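Beta-catenin homolog sys-1 (Caenorhabditis elegans, PDB 3C2G) activates or represses Wnt target genes as a transcription coregulator, depending on upstream signals and on partners such as the TCF factor pop-1, which it binds directly. Local coordinates at residues 37-42 and 86-91; 45-50 and 95-100. One frame throughout, in Å; residues are numbered along the deposited sequence.

Contact 1: residues 37-42 and 86-91; sequences DKFAQV and RRFTFL
Phe39 and Phe88 form a buried, wholly apolar contact between the loop that follows helix 20-37 and the C-terminal part of helix 71-90, near the N-terminal end of the chain. No hydrogen bond crosses between 37-42 and 86-91; the join is made by two benzyl groups. The outer carbons CE2 and CZ of Phe39 meet CE1 and CZ of Phe88, the side chains crossing at about a right angle. The closest approach is Phe39 CZ to Phe88 CE1 at 3.6 Å. Phe39 CE2 lies 3.7 Å from that same Phe88 CE1, and Phe39 CZ is also near Phe88 CZ. The ring centroids stay 5.8 Å apart. Their planes stand at 59°, an inclined arrangement that is neither a stack nor a T-shape.

The backbone of the loop sets up this meeting. Lys38 and Phe39 both have positive phi and occupy the middle of a type I' turn from Asp37 to Ala40, which breaks the helix and turns Phe39 inward. A type I turn follows at once, closed by Val42 N to Phe39 O at 3.0 Å. Within Phe39, CG sits beside the backbone N and anti to the carbonyl carbon (chi1 -67°), a setting that carries the ring toward Phe88.

Other helices complete the pocket. Trp33 meets Phe39 edge-to-face, Ile34 of helix 20-37 also touches Phe39, and Ile54 and Leu55 of helix 47-62 pack on Phe88. Aromatic and aliphatic side chains wedged between a connecting loop and successive helices are what is expected of the hydrophobic core of an armadillo-type alpha solenoid.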
loop_
_atom_site.group_PDB
_atom_site.type_symbol
_atom_site.label_atom_id
_atom_site.label_comp_id
_atom_site.label_asym_id
_atom_site.label_seq_id
_atom_site.Cartn_x
_atom_site.Cartn_y
_atom_site.Cartn_z
ATOM N N ASP A 37 -5.608 40.347 24.762
ATOM C CA ASP A 37 -6.837 40.041 25.509
ATOM C C ASP A 37 -7.389 38.641 25.234
ATOM O O ASP A 37 -7.982 38.015 26.118
ATOM C CB ASP A 37 -7.916 41.094 25.230
ATOM N N LYS A 38 -7.198 38.166 24.003
ATOM C CA LYS A 38 -7.656 36.835 23.566
ATOM C C LYS A 38 -9.183 36.664 23.666
ATOM O O LYS A 38 -9.678 35.566 23.939
ATOM C CB LYS A 38 -6.894 35.715 24.309
ATOM C CG LYS A 38 -5.395 35.658 23.984
ATOM C CD LYS A 38 -4.616 34.749 24.942
ATOM C CE LYS A 38 -3.927 35.537 26.075
ATOM N NZ LYS A 38 -4.860 35.995 27.148
ATOM N N PHE A 39 -9.909 37.764 23.438
ATOM C CA PHE A 39 -11.383 37.794 23.430
ATOM C C PHE A 39 -12.053 37.532 24.785
ATOM O O PHE A 39 -13.277 37.392 24.859
ATOM C CB PHE A 39 -11.952 36.823 22.381
ATOM C CG PHE A 39 -11.663 37.212 20.962
ATOM C CD1 PHE A 39 -12.563 37.990 20.248
ATOM C CD2 PHE A 39 -10.503 36.782 20.335
ATOM C CE1 PHE A 39 -12.304 38.352 18.932
ATOM C CE2 PHE A 39 -10.236 37.135 19.019
ATOM C CZ PHE A 39 -11.141 37.925 18.317
ATOM N N ALA A 40 -11.257 37.487 25.849
ATOM C CA ALA A 40 -11.731 37.057 27.170
ATOM C C ALA A 40 -12.798 37.962 27.797
ATOM O O ALA A 40 -13.655 37.491 28.549
ATOM C CB ALA A 40 -10.547 36.878 28.123
ATOM N N GLN A 41 -12.748 39.254 27.483
ATOM C CA GLN A 41 -13.732 40.207 28.005
ATOM C C GLN A 41 -15.013 40.275 27.161
ATOM O O GLN A 41 -15.968 40.962 27.530
ATOM C CB GLN A 41 -13.113 41.603 28.179
ATOM C CG GLN A 41 -11.963 41.678 29.199
ATOM C CD GLN A 41 -12.290 41.015 30.541
ATOM O OE1 GLN A 41 -11.603 40.084 30.968
ATOM N NE2 GLN A 41 -13.347 41.487 31.201
ATOM N N VAL A 42 -15.034 39.559 26.038
ATOM C CA VAL A 42 -16.200 39.541 25.153
ATOM C C VAL A 42 -17.205 38.486 25.622
ATOM O O VAL A 42 -16.851 37.319 25.810
ATOM C CB VAL A 42 -15.803 39.304 23.661
ATOM C CG1 VAL A 42 -17.031 39.320 22.750
ATOM C CG2 VAL A 42 -14.793 40.347 23.195
ATOM N N ARG A 86 -4.660 33.656 11.097
ATOM C CA ARG A 86 -3.948 32.478 11.563
ATOM C C ARG A 86 -4.356 32.135 12.985
ATOM O O ARG A 86 -4.633 30.979 13.297
ATOM C CB ARG A 86 -2.435 32.679 11.479
ATOM C CG ARG A 86 -1.617 31.467 11.933
ATOM C CD ARG A 86 -0.120 31.635 11.687
ATOM N NE ARG A 86 0.423 32.708 12.508
ATOM C CZ ARG A 86 0.822 32.564 13.767
ATOM N NH1 ARG A 86 0.746 31.374 14.358
ATOM N NH2 ARG A 86 1.290 33.615 14.436
ATOM N N ARG A 87 -4.418 33.156 13.832
ATOM C CA ARG A 87 -4.767 32.969 15.231
ATOM C C ARG A 87 -6.180 32.417 15.419
ATOM O O ARG A 87 -6.411 31.571 16.291
ATOM C CB ARG A 87 -4.527 34.262 16.011
ATOM C CG ARG A 87 -3.031 34.554 16.157
ATOM C CD ARG A 87 -2.719 35.894 16.806
ATOM N NE ARG A 87 -1.701 35.687 17.837
ATOM C CZ ARG A 87 -0.394 35.843 17.659
ATOM N NH1 ARG A 87 0.086 36.252 16.496
ATOM N NH2 ARG A 87 0.433 35.601 18.662
ATOM N N PHE A 88 -7.101 32.859 14.566
ATOM C CA PHE A 88 -8.464 32.325 14.529
ATOM C C PHE A 88 -8.529 30.831 14.227
ATOM O O PHE A 88 -9.526 30.179 14.526
ATOM C CB PHE A 88 -9.289 33.054 13.465
ATOM C CG PHE A 88 -9.821 34.383 13.905
ATOM C CD1 PHE A 88 -9.310 35.028 15.030
ATOM C CD2 PHE A 88 -10.829 35.008 13.171
ATOM C CE1 PHE A 88 -9.804 36.256 15.426
ATOM C CE2 PHE A 88 -11.335 36.250 13.560
ATOM C CZ PHE A 88 -10.821 36.874 14.692
ATOM N N THR A 89 -7.483 30.290 13.617
ATOM C CA THR A 89 -7.510 28.893 13.199
ATOM C C THR A 89 -6.938 27.927 14.243
ATOM O O THR A 89 -7.115 26.713 14.121
ATOM C CB THR A 89 -6.827 28.682 11.830
ATOM O OG1 THR A 89 -5.471 29.126 11.899
ATOM C CG2 THR A 89 -7.559 29.455 10.740
ATOM N N PHE A 90 -6.269 28.451 15.268
ATOM C CA PHE A 90 -5.778 27.582 16.341
ATOM C C PHE A 90 -6.216 27.969 17.749
ATOM O O PHE A 90 -6.139 27.144 18.658
ATOM C CB PHE A 90 -4.254 27.384 16.275
ATOM C CG PHE A 90 -3.450 28.602 16.636
ATOM C CD1 PHE A 90 -3.269 28.972 17.966
ATOM C CD2 PHE A 90 -2.833 29.355 15.644
ATOM C CE1 PHE A 90 -2.513 30.093 18.302
ATOM C CE2 PHE A 90 -2.070 30.472 15.970
ATOM C CZ PHE A 90 -1.912 30.843 17.307
ATOM N N LEU A 91 -6.658 29.209 17.938
ATOM C CA LEU A 91 -7.087 29.662 19.260
ATOM C C LEU A 91 -8.284 28.836 19.758
ATOM O O LEU A 91 -9.294 28.725 19.056
ATOM C CB LEU A 91 -7.428 31.150 19.228
ATOM C CG LEU A 91 -6.709 32.092 20.195
ATOM C CD1 LEU A 91 -5.196 31.882 20.212
ATOM C CD2 LEU A 91 -7.020 33.533 19.805
#

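Contact 2: residues 45-50 and 95-100; sequences ANMPNC and SPYIHQ
Met47 and Pro48, near the start of helix 47-62, pack on Tyr97 just ahead of helix 98-103, joining two helix beginnings in the helical solenoid of the armadillo domain. Met47, modelled as selenomethionine, comes first. Its CB lies 3.3 Å from Tyr97 OH and 3.4 Å from Tyr97 CZ, at the hydroxyl-bearing end of the phenol, the two side chains crossing at about a right angle, while Met47 CE reaches back to within 4.0 Å of Tyr97 CE2. That return follows from bends at chi2 and chi3, which fold the chain instead of extending it. Phe39 and Ile94 also touch Met47 and help bury it.

Pro48 comes to the phenol obliquely from the same side of the ring plane as Met47, but farther back: its CD is 3.6 Å from Tyr97 CE1, with CG close behind. On the opposite side, CB of the neighbouring Pro96 sits over the centre of the ring face. Replacing Tyr97 by an alanine would probably open a gap between the two helix starts, leaving the Met47 CB and the Pro48 ring without their aromatic partner.

The polar half of the contact also belongs to Pro48, through its carbonyl. Gln100 reaches it from helix 98-103 with a chain that is extended beyond CG. Gln100 NE2 hydrogen-bonds both Gln52 OE1, its strongest polar partner, and Pro48 O, so two acceptors on helix 47-62 help fix the rotation of the amide. Gln100 NE2 donates to Pro48 O over 3.0 Å with an N-H...O angle of 155°; the oxygen lies almost in the Gln100 amide plane, while the nitrogen is tilted 22° from the carbonyl plane of Pro48.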
loop_
_atom_site.group_PDB
_atom_site.type_symbol
_atom_site.label_atom_id
_atom_site.label_comp_id
_atom_site.label_asym_id
_atom_site.label_seq_id
_atom_site.Cartn_x
_atom_site.Cartn_y
_atom_site.Cartn_z
ATOM N N ALA A 45 -22.080 34.965 24.186
ATOM C CA ALA A 45 -23.205 35.026 23.245
ATOM C C ALA A 45 -23.016 36.032 22.088
ATOM O O ALA A 45 -23.684 35.919 21.064
ATOM C CB ALA A 45 -24.510 35.285 23.989
ATOM N N ASN A 46 -22.103 36.990 22.250
ATOM C CA ASN A 46 -21.801 37.974 21.202
ATOM C C ASN A 46 -20.667 37.571 20.271
ATOM O O ASN A 46 -20.430 38.239 19.259
ATOM C CB ASN A 46 -21.480 39.349 21.803
ATOM C CG ASN A 46 -22.690 40.023 22.424
ATOM O OD1 ASN A 46 -23.842 39.647 22.176
ATOM N ND2 ASN A 46 -22.429 41.029 23.243
HETATM N N MSE A 47 -19.978 36.486 20.623
HETATM C CA MSE A 47 -18.796 36.005 19.893
HETATM C C MSE A 47 -19.000 35.774 18.394
HETATM O O MSE A 47 -18.171 36.223 17.603
HETATM C CB MSE A 47 -18.212 34.747 20.550
HETATM C CG MSE A 47 -17.360 35.017 21.775
HETATM SE SE MSE A 47 -15.749 36.042 21.332
HETATM C CE MSE A 47 -14.732 34.634 20.444
ATOM N N PRO A 48 -20.088 35.074 17.998
ATOM C CA PRO A 48 -20.348 34.881 16.566
ATOM C C PRO A 48 -20.214 36.141 15.698
ATOM O O PRO A 48 -19.504 36.103 14.679
ATOM C CB PRO A 48 -21.778 34.333 16.534
ATOM C CG PRO A 48 -21.903 33.590 17.810
ATOM C CD PRO A 48 -21.108 34.390 18.820
ATOM N N ASN A 49 -20.852 37.249 16.081
ATOM C CA ASN A 49 -20.713 38.450 15.256
ATOM C C ASN A 49 -19.450 39.265 15.517
ATOM O O ASN A 49 -19.002 40.006 14.650
ATOM C CB ASN A 49 -22.000 39.302 15.178
ATOM C CG ASN A 49 -22.235 40.133 16.404
ATOM O OD1 ASN A 49 -22.720 39.636 17.416
ATOM N ND2 ASN A 49 -21.913 41.416 16.321
ATOM N N CYS A 50 -18.859 39.094 16.695
ATOM C CA CYS A 50 -17.534 39.646 16.979
ATOM C C CYS A 50 -16.507 39.076 15.992
ATOM O O CYS A 50 -15.752 39.816 15.366
ATOM C CB CYS A 50 -17.138 39.339 18.424
ATOM S SG CYS A 50 -15.441 39.814 18.892
ATOM N N SER A 95 -12.447 28.173 18.458
ATOM C CA SER A 95 -12.736 26.896 17.778
ATOM C C SER A 95 -14.224 26.594 17.498
ATOM O O SER A 95 -14.528 26.057 16.433
ATOM C CB SER A 95 -12.020 25.706 18.432
ATOM O OG SER A 95 -12.660 25.312 19.623
ATOM N N PRO A 96 -15.153 26.972 18.410
ATOM C CA PRO A 96 -16.570 26.712 18.098
ATOM C C PRO A 96 -17.117 27.584 16.958
ATOM O O PRO A 96 -18.240 27.351 16.494
ATOM C CB PRO A 96 -17.307 27.063 19.404
ATOM C CG PRO A 96 -16.259 27.265 20.440
ATOM C CD PRO A 96 -15.007 27.644 19.716
ATOM N N TYR A 97 -16.331 28.569 16.518
ATOM C CA TYR A 97 -16.766 29.507 15.479
ATOM C C TYR A 97 -16.023 29.303 14.151
ATOM O O TYR A 97 -16.161 30.099 13.216
ATOM C CB TYR A 97 -16.630 30.950 15.986
ATOM C CG TYR A 97 -17.207 31.137 17.377
ATOM C CD1 TYR A 97 -18.582 31.254 17.567
ATOM C CD2 TYR A 97 -16.381 31.169 18.496
ATOM C CE1 TYR A 97 -19.124 31.403 18.838
ATOM C CE2 TYR A 97 -16.908 31.318 19.773
ATOM C CZ TYR A 97 -18.282 31.434 19.938
ATOM O OH TYR A 97 -18.817 31.591 21.199
ATOM N N ILE A 98 -15.274 28.206 14.072
ATOM C CA ILE A 98 -14.388 27.925 12.943
ATOM C C ILE A 98 -15.104 27.753 11.605
ATOM O O ILE A 98 -14.511 27.991 10.548
ATOM C CB ILE A 98 -13.432 26.732 13.253
ATOM C CG1 ILE A 98 -12.216 26.738 12.314
ATOM C CG2 ILE A 98 -14.172 25.389 13.278
ATOM C CD1 ILE A 98 -11.102 27.671 12.761
ATOM N N HIS A 99 -16.382 27.381 11.648
ATOM C CA HIS A 99 -17.187 27.299 10.426
ATOM C C HIS A 99 -17.326 28.648 9.728
ATOM O O HIS A 99 -17.496 28.706 8.504
ATOM C CB HIS A 99 -18.562 26.670 10.689
ATOM C CG HIS A 99 -19.339 27.349 11.766
ATOM N ND1 HIS A 99 -20.419 28.165 11.502
ATOM C CD2 HIS A 99 -19.188 27.346 13.112
ATOM C CE1 HIS A 99 -20.897 28.639 12.639
ATOM N NE2 HIS A 99 -20.165 28.160 13.630
ATOM N N GLN A 100 -17.230 29.733 10.496
ATOM C CA GLN A 100 -17.260 31.083 9.922
ATOM C C GLN A 100 -15.998 31.352 9.121
ATOM O O GLN A 100 -16.065 31.968 8.047
ATOM C CB GLN A 100 -17.459 32.157 10.995
ATOM C CG GLN A 100 -18.844 32.151 11.648
ATOM C CD GLN A 100 -19.009 33.223 12.707
ATOM O OE1 GLN A 100 -19.389 32.935 13.839
ATOM N NE2 GLN A 100 -18.722 34.467 12.344
#

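Contacts 1 and 2, with centres about 10 Å apart, differ in chemistry as well as in place. Contact 1 belongs to the core and is purely apolar; contact 2 is partly buried, mixing buried Met47 and Gln100 with exposed Pro48, and its buried amide is satisfied by Pro48 O and Gln52. Helix 47-62 unites them: it supplies Met47 and Pro48 of contact 2, and its Leu55 touches both Phe88 and Gln100. The two contacts touch, with Phe39 CE1 3.5 Å from Cys50 SG and Val42 CG1 3.8 Å from Met47 SE, while Ile98 CD1 packs at 3.4 Å against Phe88 O. Along the chain, their segments alternate.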